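Local structure of ssDNA binding protein (Aeropyrum pernix, 4PSN) at residues S35-N40 / Y76-S81; V137-M142 / L151-L156. The protein binds single-stranded DNA and, as a multi-subunit assembly, probably entraps the strand in a system of tunnels between its subunits. All blocks are in the same frame, centred on the assembly; numbering follows the deposited sequence.

How the interactions relate
From the N terminus, interaction 1 comes first: the loop 35-40, between helices 30-34 and 40-61, meets the end of strand 69-78 and the turn after it, closing a loop of mostly helical chain that holds helix 40-61. Interaction 2 opens only after this has closed, so the two are in series, neither nested nor crossed. It is far more local, pairing neighbouring strands 137-143 and 146-155 of one hairpin in the six-stranded C-terminal sheet. The centres of interaction 1 and interaction 2 are about 57 Å apart, on opposite sides of the chain's centre. One ties the loop between two helices to the end of a central strand and its turn, the other joins two adjacent strands within a sheet.

Interaction 1: S35-N40 / Y76-S81; sequences SGELSN and YEVRDS
Glu37 and Ser81 make the polar half of this contact, just beyond Gly36, the first residue past helix 30-34 to leave helical angles, in a Schellman motif; its positive phi of 93° suits glycine, since a side chain would press on the preceding carbonyl. The Glu37 carbonyl O accepts a hydrogen bond from Ser81 OG at 2.8 Å, the donor tilted 22° from the carbonyl plane. Ser81 CA adds a CA-H...O contact to the same Glu37 O at 3.3 Å; serine's short side chain lets OG bond there while the backbone stays close. The Glu37 side chain, extended throughout, carries OE1 to 4.1 Å from Val78 CG1, and Glu37 also packs on Met3 of the second subunit. The contact joins an interhelical loop to the turn of the antiparallel hairpin formed by strands 69-78 and 83-97. Leu38 supplies the apolar half. Its CG lies anti to the carbonyl carbon (chi1 -69°), and Leu38 CD1 meets Val78 CG1 tip to tip at 3.9 Å. Leu38 CD2 lies 3.6 Å from Ser81 C. Leu29 touches both Leu38 and Val78 and, with Ile83 against Leu38, adds to the apolar cluster. Ser39 N-caps helix 40-61, its short side chain placing OG to cap a backbone N.

Interaction 2: V137-M142 / L151-L156; sequences VVYRIM and LIVTPL
Val137 and Val153 face each other as a hydrogen-bonded antiparallel pair, joined by two backbone bonds: Val137 N to Val153 O and Val153 N to Val137 O, each 2.8 Å. Two residues along, Tyr139 and Leu151 repeat the pattern, with Tyr139 N to Leu151 O at 3.0 Å and nearly straight (174°). The return bond, Leu151 N to Tyr139 O at 2.9 Å, is more bent. Between them lies the non-hydrogen-bonded pair Val138 and Ile152, where CA-H...O contacts run from Ile152 CA to Val137 O and from Val138 CA to Leu151 O. These pairs belong to the beta hairpin of strands 137-143 and 146-155, whose short segments run at 157° to each other; strand 125-131 bonds to the far edge of the first, extending the antiparallel sheet of the C-terminal domain.

The apolar contacts fall on two faces. On that of Tyr139, the Tyr139 ring meets both neighbours obliquely: CD2 lies 4.0 Å from Leu151 CD2, and CE2 the same distance from Val153 CG2. With CG beside its own backbone N (chi1 -61°), the ring reaches along to Val153 as well as across to Leu151. Ile186 of helix 186-198 packs on both Tyr139 and Val153, and Asp187 of that helix accepts the phenol OH, so tyrosine satisfies both a greasy interior and a polar end. Ile141 CD1 comes to Leu151 CB at 4.0 Å, the two side chains crossing at about a right angle. On the other face, Val138 CG2 meets Ile152 CG1 at 4.1 Å. Branching at CB suits both residues to extended backbone, and Leu219 and Val220 pack over this side, while Arg176 of the third subunit reaches Ile152.

Interaction 1: S35-N40 / Y76-S81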
loop_
_atom_site.group_PDB
_atom_site.type_symbol
_atom_site.label_atom_id
_atom_site.label_comp_id
_atom_site.label_asym_id
_atom_site.label_seq_id
_atom_site.Cartn_x
_atom_site.Cartn_y
_atom_site.Cartn_z
ATOM N N SER C 35 -24.666 -2.004 -2.491
ATOM C CA SER C 35 -25.800 -1.901 -3.406
ATOM C C SER C 35 -26.881 -2.972 -3.180
ATOM O O SER C 35 -27.998 -2.843 -3.681
ATOM C CB SER C 35 -25.325 -1.955 -4.862
ATOM O OG SER C 35 -25.033 -3.286 -5.259
ATOM N N GLY C 36 -26.552 -4.031 -2.445
ATOM C CA GLY C 36 -27.486 -5.123 -2.242
ATOM C C GLY C 36 -27.321 -6.251 -3.248
ATOM O O GLY C 36 -28.003 -7.274 -3.175
ATOM N N GLU C 37 -26.403 -6.072 -4.189
ATOM C CA GLU C 37 -26.134 -7.093 -5.197
ATOM C C GLU C 37 -25.518 -8.355 -4.578
ATOM O O GLU C 37 -25.734 -9.470 -5.063
ATOM C CB GLU C 37 -25.205 -6.525 -6.272
ATOM C CG GLU C 37 -25.011 -7.426 -7.476
ATOM C CD GLU C 37 -24.228 -6.747 -8.586
ATOM O OE1 GLU C 37 -23.943 -7.410 -9.608
ATOM O OE2 GLU C 37 -23.900 -5.549 -8.433
ATOM N N LEU C 38 -24.735 -8.157 -3.521
ATOM C CA LEU C 38 -24.109 -9.246 -2.778
ATOM C C LEU C 38 -24.196 -8.961 -1.287
ATOM O O LEU C 38 -24.257 -7.806 -0.869
ATOM C CB LEU C 38 -22.633 -9.379 -3.157
ATOM C CG LEU C 38 -22.240 -9.869 -4.552
ATOM C CD1 LEU C 38 -20.739 -9.733 -4.725
ATOM C CD2 LEU C 38 -22.706 -11.313 -4.806
ATOM N N SER C 39 -24.179 -10.016 -0.480
ATOM C CA SER C 39 -24.107 -9.852 0.966
ATOM C C SER C 39 -22.678 -10.067 1.444
ATOM O O SER C 39 -21.858 -10.664 0.739
ATOM C CB SER C 39 -25.012 -10.867 1.651
ATOM O OG SER C 39 -24.529 -12.176 1.422
ATOM N N ASN C 40 -22.385 -9.583 2.647
ATOM C CA ASN C 40 -21.108 -9.851 3.272
ATOM C C ASN C 40 -20.855 -11.353 3.307
ATOM O O ASN C 40 -19.729 -11.800 3.113
ATOM C CB ASN C 40 -21.060 -9.273 4.684
ATOM C CG ASN C 40 -20.912 -7.767 4.689
ATOM O OD1 ASN C 40 -20.087 -7.199 3.963
ATOM N ND2 ASN C 40 -21.711 -7.105 5.517
ATOM N N TYR C 76 -12.509 -13.413 -11.736
ATOM C CA TYR C 76 -13.826 -13.836 -11.254
ATOM C C TYR C 76 -14.957 -13.066 -11.907
ATOM O O TYR C 76 -14.777 -11.948 -12.408
ATOM C CB TYR C 76 -13.948 -13.739 -9.721
ATOM C CG TYR C 76 -13.866 -12.330 -9.189
ATOM C CD1 TYR C 76 -15.004 -11.554 -9.040
ATOM C CD2 TYR C 76 -12.644 -11.773 -8.836
ATOM C CE1 TYR C 76 -14.929 -10.261 -8.558
ATOM C CE2 TYR C 76 -12.561 -10.483 -8.340
ATOM C CZ TYR C 76 -13.708 -9.729 -8.210
ATOM O OH TYR C 76 -13.627 -8.444 -7.729
ATOM N N GLU C 77 -16.125 -13.691 -11.886
ATOM C CA GLU C 77 -17.317 -13.157 -12.499
ATOM C C GLU C 77 -18.373 -13.001 -11.419
ATOM O O GLU C 77 -18.645 -13.923 -10.652
ATOM C CB GLU C 77 -17.805 -14.116 -13.583
ATOM C CG GLU C 77 -19.127 -13.750 -14.233
ATOM C CD GLU C 77 -19.509 -14.717 -15.351
ATOM O OE1 GLU C 77 -19.117 -15.904 -15.278
ATOM O OE2 GLU C 77 -20.190 -14.286 -16.308
ATOM N N VAL C 78 -18.945 -11.812 -11.338
ATOM C CA VAL C 78 -20.075 -11.579 -10.467
ATOM C C VAL C 78 -21.265 -11.233 -11.337
ATOM O O VAL C 78 -21.206 -10.295 -12.133
ATOM C CB VAL C 78 -19.835 -10.384 -9.548
ATOM C CG1 VAL C 78 -21.048 -10.182 -8.632
ATOM C CG2 VAL C 78 -18.579 -10.580 -8.742
ATOM N N ARG C 79 -22.341 -11.990 -11.205
ATOM C CA ARG C 79 -23.570 -11.656 -11.903
ATOM C C ARG C 79 -24.712 -12.473 -11.330
ATOM O O ARG C 79 -24.548 -13.656 -11.033
ATOM C CB ARG C 79 -23.432 -11.888 -13.410
ATOM C CG ARG C 79 -23.269 -13.331 -13.822
ATOM C CD ARG C 79 -22.692 -13.431 -15.233
ATOM N NE ARG C 79 -23.562 -12.847 -16.254
ATOM C CZ ARG C 79 -23.260 -12.794 -17.550
ATOM N NH1 ARG C 79 -24.111 -12.250 -18.413
ATOM N NH2 ARG C 79 -22.104 -13.286 -17.985
ATOM N N ASP C 80 -25.859 -11.825 -11.162
ATOM C CA ASP C 80 -27.025 -12.458 -10.556
ATOM C C ASP C 80 -26.732 -12.827 -9.106
ATOM O O ASP C 80 -27.127 -13.896 -8.631
ATOM C CB ASP C 80 -27.447 -13.693 -11.360
ATOM C CG ASP C 80 -27.883 -13.346 -12.781
ATOM O OD1 ASP C 80 -28.688 -12.404 -12.944
ATOM O OD2 ASP C 80 -27.416 -14.009 -13.734
ATOM N N SER C 81 -26.029 -11.935 -8.410
ATOM C CA SER C 81 -25.753 -12.109 -6.984
ATOM C C SER C 81 -24.927 -13.361 -6.714
ATOM O O SER C 81 -25.011 -13.947 -5.640
ATOM C CB SER C 81 -27.060 -12.157 -6.179
ATOM O OG SER C 81 -27.777 -10.936 -6.300
#

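Interaction 2: V137-M142 / L151-L156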
loop_
_atom_site.group_PDB
_atom_site.type_symbol
_atom_site.label_atom_id
_atom_site.label_comp_id
_atom_site.label_asym_id
_atom_site.label_seq_id
_atom_site.Cartn_x
_atom_site.Cartn_y
_atom_site.Cartn_z
ATOM N N VAL C 137 25.336 12.267 -32.039
ATOM C CA VAL C 137 25.939 10.947 -31.873
ATOM C C VAL C 137 25.341 10.243 -30.648
ATOM O O VAL C 137 25.271 10.820 -29.564
ATOM C CB VAL C 137 27.461 11.041 -31.719
ATOM C CG1 VAL C 137 28.086 9.633 -31.779
ATOM C CG2 VAL C 137 28.026 11.931 -32.809
ATOM N N VAL C 138 24.921 8.995 -30.826
ATOM C CA VAL C 138 24.289 8.231 -29.753
ATOM C C VAL C 138 25.167 7.074 -29.280
ATOM O O VAL C 138 25.685 6.307 -30.093
ATOM C CB VAL C 138 22.903 7.700 -30.182
ATOM C CG1 VAL C 138 22.357 6.696 -29.164
ATOM C CG2 VAL C 138 21.937 8.866 -30.357
ATOM N N TYR C 139 25.333 6.976 -27.965
ATOM C CA TYR C 139 26.123 5.919 -27.344
ATOM C C TYR C 139 25.255 5.131 -26.397
ATOM O O TYR C 139 24.411 5.697 -25.692
ATOM C CB TYR C 139 27.285 6.502 -26.521
ATOM C CG TYR C 139 28.253 7.297 -27.330
ATOM C CD1 TYR C 139 29.440 6.733 -27.795
ATOM C CD2 TYR C 139 27.980 8.612 -27.640
ATOM C CE1 TYR C 139 30.329 7.467 -28.547
ATOM C CE2 TYR C 139 28.849 9.344 -28.378
ATOM C CZ TYR C 139 30.019 8.772 -28.839
ATOM O OH TYR C 139 30.880 9.536 -29.584
ATOM N N ARG C 140 25.459 3.820 -26.376
ATOM C CA ARG C 140 24.952 3.007 -25.281
ATOM C C ARG C 140 25.876 3.131 -24.068
ATOM O O ARG C 140 27.101 3.193 -24.210
ATOM C CB ARG C 140 24.882 1.531 -25.686
ATOM C CG ARG C 140 23.692 1.159 -26.563
ATOM C CD ARG C 140 23.570 -0.365 -26.678
ATOM N NE ARG C 140 24.885 -1.009 -26.648
ATOM C CZ ARG C 140 25.607 -1.302 -27.729
ATOM N NH1 ARG C 140 25.140 -1.020 -28.940
ATOM N NH2 ARG C 140 26.804 -1.882 -27.603
ATOM N N ILE C 141 25.286 3.169 -22.881
ATOM C CA ILE C 141 26.057 3.167 -21.644
ATOM C C ILE C 141 25.945 1.793 -20.997
ATOM O O ILE C 141 24.869 1.215 -20.951
ATOM C CB ILE C 141 25.542 4.229 -20.669
ATOM C CG1 ILE C 141 25.550 5.614 -21.333
ATOM C CG2 ILE C 141 26.406 4.270 -19.421
ATOM C CD1 ILE C 141 24.914 6.705 -20.465
HETATM N N MSE C 142 27.069 1.278 -20.505
HETATM C CA MSE C 142 27.126 -0.006 -19.840
HETATM C C MSE C 142 27.695 0.116 -18.440
HETATM O O MSE C 142 28.518 0.981 -18.166
HETATM C CB MSE C 142 28.073 -0.892 -20.628
HETATM C CG MSE C 142 28.451 -0.236 -21.909
HETATM SE SE MSE C 142 27.607 -1.164 -23.347
HETATM C CE MSE C 142 28.903 -2.585 -23.408
ATOM N N LEU C 151 23.358 7.865 -24.113
ATOM C CA LEU C 151 23.848 9.215 -24.021
ATOM C C LEU C 151 23.712 9.768 -25.414
ATOM O O LEU C 151 23.911 9.043 -26.372
ATOM C CB LEU C 151 25.322 9.136 -23.656
ATOM C CG LEU C 151 26.053 10.431 -23.422
ATOM C CD1 LEU C 151 26.227 10.593 -21.936
ATOM C CD2 LEU C 151 27.388 10.364 -24.110
ATOM N N ILE C 152 23.386 11.045 -25.539
ATOM C CA ILE C 152 23.356 11.652 -26.856
ATOM C C ILE C 152 24.205 12.909 -26.864
ATOM O O ILE C 152 24.132 13.736 -25.961
ATOM C CB ILE C 152 21.907 11.950 -27.323
ATOM C CG1 ILE C 152 21.911 12.617 -28.704
ATOM C CG2 ILE C 152 21.159 12.819 -26.292
ATOM C CD1 ILE C 152 20.519 12.587 -29.359
ATOM N N VAL C 153 25.025 13.041 -27.891
ATOM C CA VAL C 153 25.959 14.146 -27.982
ATOM C C VAL C 153 25.691 14.976 -29.230
ATOM O O VAL C 153 25.677 14.455 -30.353
ATOM C CB VAL C 153 27.407 13.614 -28.051
ATOM C CG1 VAL C 153 28.403 14.784 -28.224
ATOM C CG2 VAL C 153 27.715 12.830 -26.784
ATOM N N THR C 154 25.485 16.272 -29.042
ATOM C CA THR C 154 25.253 17.157 -30.179
ATOM C C THR C 154 26.468 18.051 -30.393
ATOM O O THR C 154 26.744 18.924 -29.584
ATOM C CB THR C 154 24.011 18.067 -29.958
ATOM O OG1 THR C 154 22.878 17.272 -29.590
ATOM C CG2 THR C 154 23.689 18.860 -31.233
ATOM N N PRO C 155 27.205 17.828 -31.477
ATOM C CA PRO C 155 28.395 18.644 -31.720
ATOM C C PRO C 155 27.992 20.076 -32.042
ATOM O O PRO C 155 27.067 20.319 -32.819
ATOM C CB PRO C 155 29.045 17.967 -32.941
ATOM C CG PRO C 155 28.462 16.569 -32.960
ATOM C CD PRO C 155 27.071 16.725 -32.444
ATOM N N LEU C 156 28.644 21.027 -31.400
ATOM C CA LEU C 156 28.419 22.417 -31.741
ATOM C C LEU C 156 29.640 22.857 -32.540
ATOM O O LEU C 156 29.997 22.226 -33.527
ATOM C CB LEU C 156 28.241 23.251 -30.477
ATOM C CG LEU C 156 27.105 22.754 -29.572
ATOM C CD1 LEU C 156 27.141 23.410 -28.193
ATOM C CD2 LEU C 156 25.747 22.945 -30.244
#